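Local coordinates for LPXTG cell wall surface protein (Streptococcus gordonii, PDB 4IGB) that is a cell-wall-anchored surface protein, probably an adhesin, of which this chain carries the N-terminal N1 and N2 domains, at residues 193-198 against 253-258; 228-233 against 244-249. One frame throughout, in Å; residues are numbered along the deposited sequence.

Contact 1: residues 193-198 against 253-258. With NA (sodium ion), chain M; SO4 (sulfate ion), chain J.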
loop_
_atom_site.group_PDB
_atom_site.type_symbol
_atom_site.label_atom_id
_atom_site.label_comp_id
_atom_site.label_asym_id
_atom_site.label_seq_id
_atom_site.Cartn_x
_atom_site.Cartn_y
_atom_site.Cartn_z
ATOM N N VAL B 193 0.116 1.141 -0.112
ATOM C CA VAL B 193 0.237 2.234 0.841
ATOM C C VAL B 193 0.703 1.731 2.199
ATOM O O VAL B 193 0.274 0.672 2.676
ATOM C CB VAL B 193 -1.088 3.010 0.990
ATOM C CG1 VAL B 193 -1.028 3.983 2.172
ATOM C CG2 VAL B 193 -1.411 3.728 -0.304
ATOM N N MET B 194 1.615 2.479 2.804
ATOM C CA MET B 194 2.033 2.209 4.168
ATOM C C MET B 194 1.801 3.444 5.029
ATOM O O MET B 194 1.889 4.575 4.546
ATOM C CB MET B 194 3.489 1.782 4.219
ATOM C CG MET B 194 3.726 0.357 3.679
ATOM S SD MET B 194 5.358 -0.309 4.090
ATOM C CE MET B 194 5.137 -0.683 5.831
ATOM N N LYS B 195 1.501 3.228 6.301
ATOM C CA LYS B 195 1.247 4.345 7.203
ATOM C C LYS B 195 1.935 4.128 8.551
ATOM O O LYS B 195 1.308 3.694 9.509
ATOM C CB LYS B 195 -0.258 4.542 7.383
ATOM C CG LYS B 195 -0.625 5.715 8.302
ATOM C CD LYS B 195 -2.133 5.870 8.425
ATOM C CE LYS B 195 -2.775 4.673 9.081
ATOM N NZ LYS B 195 -2.268 4.481 10.449
ATOM N N PRO B 196 3.235 4.422 8.626
ATOM C CA PRO B 196 3.937 4.252 9.902
ATOM C C PRO B 196 3.326 5.207 10.922
ATOM O O PRO B 196 3.012 6.339 10.554
ATOM C CB PRO B 196 5.361 4.723 9.598
ATOM C CG PRO B 196 5.443 4.903 8.125
ATOM C CD PRO B 196 4.056 5.109 7.617
ATOM N N THR B 197 3.169 4.775 12.166
ATOM C CA THR B 197 2.673 5.662 13.216
ATOM C C THR B 197 3.516 5.537 14.473
ATOM O O THR B 197 4.249 4.567 14.655
ATOM C CB THR B 197 1.218 5.336 13.594
ATOM O OG1 THR B 197 1.164 4.015 14.136
ATOM C CG2 THR B 197 0.314 5.419 12.378
ATOM N N ASP B 198 3.415 6.529 15.348
ATOM C CA ASP B 198 4.042 6.425 16.654
ATOM C C ASP B 198 5.537 6.224 16.572
ATOM O O ASP B 198 6.113 5.495 17.383
ATOM C CB ASP B 198 3.435 5.279 17.483
ATOM C CG ASP B 198 3.791 5.402 18.964
ATOM O OD1 ASP B 198 3.877 6.559 19.437
ATOM O OD2 ASP B 198 4.018 4.375 19.637
ATOM N N ASN B 253 -2.325 11.815 17.673
ATOM C CA ASN B 253 -0.948 12.251 17.645
ATOM C C ASN B 253 -0.008 11.236 16.999
ATOM O O ASN B 253 0.935 11.610 16.297
ATOM C CB ASN B 253 -0.481 12.620 19.057
ATOM C CG ASN B 253 -1.180 13.866 19.579
ATOM O OD1 ASN B 253 -1.767 14.619 18.801
ATOM N ND2 ASN B 253 -1.120 14.089 20.894
ATOM N N GLU B 254 -0.263 9.954 17.233
ATOM C CA GLU B 254 0.590 8.904 16.676
ATOM C C GLU B 254 0.570 8.876 15.149
ATOM O O GLU B 254 1.580 8.565 14.512
ATOM C CB GLU B 254 0.217 7.541 17.253
ATOM C CG GLU B 254 0.573 7.434 18.732
ATOM C CD GLU B 254 0.139 6.128 19.342
ATOM O OE1 GLU B 254 -0.379 5.283 18.603
ATOM O OE2 GLU B 254 0.316 5.942 20.561
ATOM N N ASN B 255 -0.574 9.219 14.575
ATOM C CA ASN B 255 -0.723 9.318 13.130
ATOM C C ASN B 255 -0.254 10.665 12.599
ATOM O O ASN B 255 0.495 10.738 11.623
ATOM C CB ASN B 255 -2.185 9.129 12.741
ATOM C CG ASN B 255 -2.619 7.692 12.793
ATOM O OD1 ASN B 255 -2.570 6.975 11.786
ATOM N ND2 ASN B 255 -3.029 7.247 13.975
ATOM N N ASN B 256 -0.710 11.734 13.244
ATOM C CA ASN B 256 -0.473 13.086 12.737
ATOM C C ASN B 256 0.841 13.729 13.175
ATOM O O ASN B 256 1.477 14.432 12.393
ATOM C CB ASN B 256 -1.673 13.986 13.061
ATOM C CG ASN B 256 -2.942 13.542 12.333
ATOM O OD1 ASN B 256 -2.964 13.451 11.102
ATOM N ND2 ASN B 256 -3.991 13.234 13.093
ATOM N N VAL B 257 1.247 13.497 14.419
ATOM C CA VAL B 257 2.475 14.079 14.928
ATOM C C VAL B 257 3.704 13.192 14.685
ATOM O O VAL B 257 4.789 13.684 14.335
ATOM C CB VAL B 257 2.371 14.379 16.437
ATOM C CG1 VAL B 257 3.735 14.751 16.995
ATOM C CG2 VAL B 257 1.337 15.495 16.694
ATOM N N SER B 258 3.544 11.887 14.882
ATOM C CA SER B 258 4.675 10.976 14.746
ATOM C C SER B 258 4.458 9.893 13.674
ATOM O O SER B 258 5.102 8.850 13.715
ATOM C CB SER B 258 4.992 10.327 16.091
ATOM O OG SER B 258 3.894 9.546 16.559
HETATM NA NA NA M . 3.938 6.539 22.086
HETATM S S SO4 J . -5.522 1.984 11.005
HETATM O O1 SO4 J . -5.320 3.288 11.631
HETATM O O2 SO4 J . -4.233 1.358 10.767
HETATM O O3 SO4 J . -6.234 2.171 9.742
HETATM O O4 SO4 J . -6.288 1.117 11.901
HETATM O O HOH W 1 -0.408 4.040 16.423
HETATM O O HOH W 2 1.869 5.244 22.244
#
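Asp198 turns CG away from its backbone N (chi1 -164°), and Glu254 turns CG away from its carbonyl carbon. With these torsions the two side chains run side by side and point the same way. Their carboxylates stack with planes 25° apart. Between the side chains the nearest atoms are Asp198 OD1 and Glu254 CG, at 3.5 Å. Two like charges this near would be costly alone; a sodium ion bound by Asp198 OD1 at 2.6 Å probably offsets part of that cost. Asp200 and the carbonyl of Thr248 also bind the ion.

The backbone joins the same two residues. Asp198 N donates to Glu254 O at 2.9 Å, nearly straight at 164°, from a position tilted off the carbonyl plane. Ser258 OG packs against Asp198 CA at 3.1 Å and has its polar partner in Thr248. One water links Thr197 OG1 to Glu254 OE1.

Further along, Lys195 bends at its last two torsions, which brings NZ to Asn255 OD1 at 2.8 Å. The ammonium lies in the carbonyl plane. Thr197 CG2 rests on the same oxygen at 3.3 Å, while Asn255 ND2 bonds to Ser251 O within the helix. NZ also makes a weak bond to a sulfate, probably from the crystallisation liquor, which Tyr286 holds too.

Residues 253-256 belong to helix 250-256, and Lys195 to Asp198 form the loop leaving edge strand 193-194. The contact docks this helix on that loop and places Asp198, one ligand of the sodium site, in the N-terminal domain.

Contact 2: residues 228-233 against 244-249. With NA (sodium ion), chain M.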
loop_
_atom_site.group_PDB
_atom_site.type_symbol
_atom_site.label_atom_id
_atom_site.label_comp_id
_atom_site.label_asym_id
_atom_site.label_seq_id
_atom_site.Cartn_x
_atom_site.Cartn_y
_atom_site.Cartn_z
ATOM N N ALA B 228 1.122 18.932 11.762
ATOM C CA ALA B 228 1.679 18.820 13.111
ATOM C C ALA B 228 2.845 17.842 13.201
ATOM O O ALA B 228 3.398 17.619 14.273
ATOM C CB ALA B 228 0.581 18.442 14.105
ATOM N N ASN B 229 3.231 17.261 12.072
ATOM C CA ASN B 229 4.349 16.317 12.069
ATOM C C ASN B 229 5.650 16.904 12.628
ATOM O O ASN B 229 6.035 18.016 12.258
ATOM C CB ASN B 229 4.594 15.800 10.653
ATOM C CG ASN B 229 5.538 14.624 10.636
ATOM O OD1 ASN B 229 6.745 14.780 10.804
ATOM N ND2 ASN B 229 4.986 13.429 10.463
ATOM N N VAL B 230 6.326 16.148 13.494
ATOM C CA VAL B 230 7.552 16.595 14.148
ATOM C C VAL B 230 8.730 15.667 13.883
ATOM O O VAL B 230 9.789 15.810 14.495
ATOM C CB VAL B 230 7.390 16.662 15.683
ATOM C CG1 VAL B 230 6.243 17.601 16.080
ATOM C CG2 VAL B 230 7.174 15.265 16.253
ATOM N N LEU B 231 8.547 14.707 12.981
ATOM C CA LEU B 231 9.622 13.777 12.650
ATOM C C LEU B 231 10.684 14.508 11.847
ATOM O O LEU B 231 10.369 15.399 11.058
ATOM C CB LEU B 231 9.078 12.601 11.835
ATOM C CG LEU B 231 7.896 11.866 12.473
ATOM C CD1 LEU B 231 7.402 10.773 11.551
ATOM C CD2 LEU B 231 8.277 11.315 13.840
ATOM N N VAL B 232 11.944 14.154 12.055
ATOM C CA VAL B 232 12.973 14.669 11.171
ATOM C C VAL B 232 12.994 13.797 9.910
ATOM O O VAL B 232 13.053 12.563 10.003
ATOM C CB VAL B 232 14.355 14.670 11.844
ATOM C CG1 VAL B 232 15.463 14.811 10.809
ATOM C CG2 VAL B 232 14.438 15.789 12.878
ATOM N N GLN B 233 12.914 14.428 8.742
ATOM C CA GLN B 233 13.018 13.696 7.490
ATOM C C GLN B 233 14.425 13.851 6.955
ATOM O O GLN B 233 14.890 14.951 6.670
ATOM C CB GLN B 233 12.005 14.157 6.447
ATOM C CG GLN B 233 12.192 13.430 5.112
ATOM C CD GLN B 233 11.078 13.708 4.129
ATOM O OE1 GLN B 233 9.904 13.809 4.510
ATOM N NE2 GLN B 233 11.436 13.854 2.855
ATOM N N ALA B 244 12.375 9.831 14.985
ATOM C CA ALA B 244 11.634 10.302 16.155
ATOM C C ALA B 244 12.260 11.537 16.791
ATOM O O ALA B 244 13.481 11.657 16.871
ATOM C CB ALA B 244 11.514 9.197 17.191
ATOM N N THR B 245 11.414 12.449 17.260
ATOM C CA THR B 245 11.900 13.606 18.010
ATOM C C THR B 245 11.236 13.760 19.378
ATOM O O THR B 245 11.777 14.432 20.253
ATOM C CB THR B 245 11.748 14.928 17.225
ATOM O OG1 THR B 245 10.360 15.169 16.950
ATOM C CG2 THR B 245 12.520 14.864 15.917
ATOM N N GLN B 246 10.072 13.146 19.572
ATOM C CA GLN B 246 9.368 13.314 20.839
ATOM C C GLN B 246 8.310 12.249 21.085
ATOM O O GLN B 246 7.828 11.604 20.153
ATOM C CB GLN B 246 8.728 14.701 20.913
ATOM C CG GLN B 246 7.769 15.003 19.766
ATOM C CD GLN B 246 6.929 16.249 20.019
ATOM O OE1 GLN B 246 7.341 17.377 19.716
ATOM N NE2 GLN B 246 5.739 16.047 20.576
ATOM N N ILE B 247 7.954 12.078 22.354
ATOM C CA ILE B 247 6.886 11.173 22.747
ATOM C C ILE B 247 5.562 11.646 22.170
ATOM O O ILE B 247 5.285 12.842 22.145
ATOM C CB ILE B 247 6.761 11.123 24.268
ATOM C CG1 ILE B 247 8.121 10.816 24.886
ATOM C CG2 ILE B 247 5.748 10.072 24.688
ATOM C CD1 ILE B 247 8.572 9.420 24.607
ATOM N N THR B 248 4.757 10.709 21.688
ATOM C CA THR B 248 3.409 11.009 21.216
ATOM C C THR B 248 2.467 9.963 21.772
ATOM O O THR B 248 2.755 8.769 21.707
ATOM C CB THR B 248 3.297 10.961 19.669
ATOM O OG1 THR B 248 3.854 9.729 19.187
ATOM C CG2 THR B 248 4.036 12.128 19.039
ATOM N N GLY B 249 1.334 10.401 22.312
ATOM C CA GLY B 249 0.358 9.465 22.826
ATOM C C GLY B 249 -0.991 9.641 22.168
ATOM O O GLY B 249 -1.347 10.744 21.743
HETATM NA NA NA M . 3.938 6.539 22.086
HETATM O O HOH W 2 1.869 5.244 22.244
#
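Thr245 and Val230 carry the one hydrogen bond between residues 228-233 and 244-249. Thr245 OG1 donates to Val230 O over 2.6 Å. The hydroxyl sits above the carbonyl plane, 49° out of it. With chi1 at 61°, Thr245 OG1 lies between its own backbone N and carbonyl carbon, facing Val230. A second polar link lies inside 228-233. Leu231 N bonds to Asn229 OD1 at 2.8 Å, which makes an Asx turn just before strand 232-235.

The remaining contacts are apolar. Val230 CG2 lies 3.6 Å from Gln246 CG, and the two side chains cross at about a right angle. The extended Gln246 thus lays its aliphatic part against the valine. Val232 CG2 meets Thr245 CG2 at 3.7 Å, also crossing at about a right angle. Leu231 CD2 comes within 4.2 Å of Ala244 CA; this leucine also packs on Trp242.

Metal binding is confined to the far end of 244-249. There Thr248 O binds the sodium ion at 2.5 Å, and water 2 is a further ligand. Asp198 and Asp200 bind the same ion.

Strands 232-235 and 239-243 pair as an antiparallel beta-hairpin at the margin of the eight-stranded sheet. The contact joins the chain entering this hairpin to the chain leaving it, at the open end of the hairpin.

Overall arrangement
Both contacts are partly buried and lie in the N-terminal domain, with centres about 9 Å apart. Contact 1 is nearer the centre of the chain and has more buried residues. Contact 2 lies further out, with Val232 and Gln246 exposed. Their chemistry differs accordingly: contact 1 is charged and polar, while contact 2 is mostly aliphatic. The sodium ion joins them, taking a side-chain oxygen from 193-198 and a backbone oxygen from 244-249. Two probable hydrogen bonds also bridge them, one between the hydroxyls of Ser258 and Thr248, one between Val257 O and Val230 N. Helix 250-256 follows directly on 244-249, so a single run of chain serves both contacts.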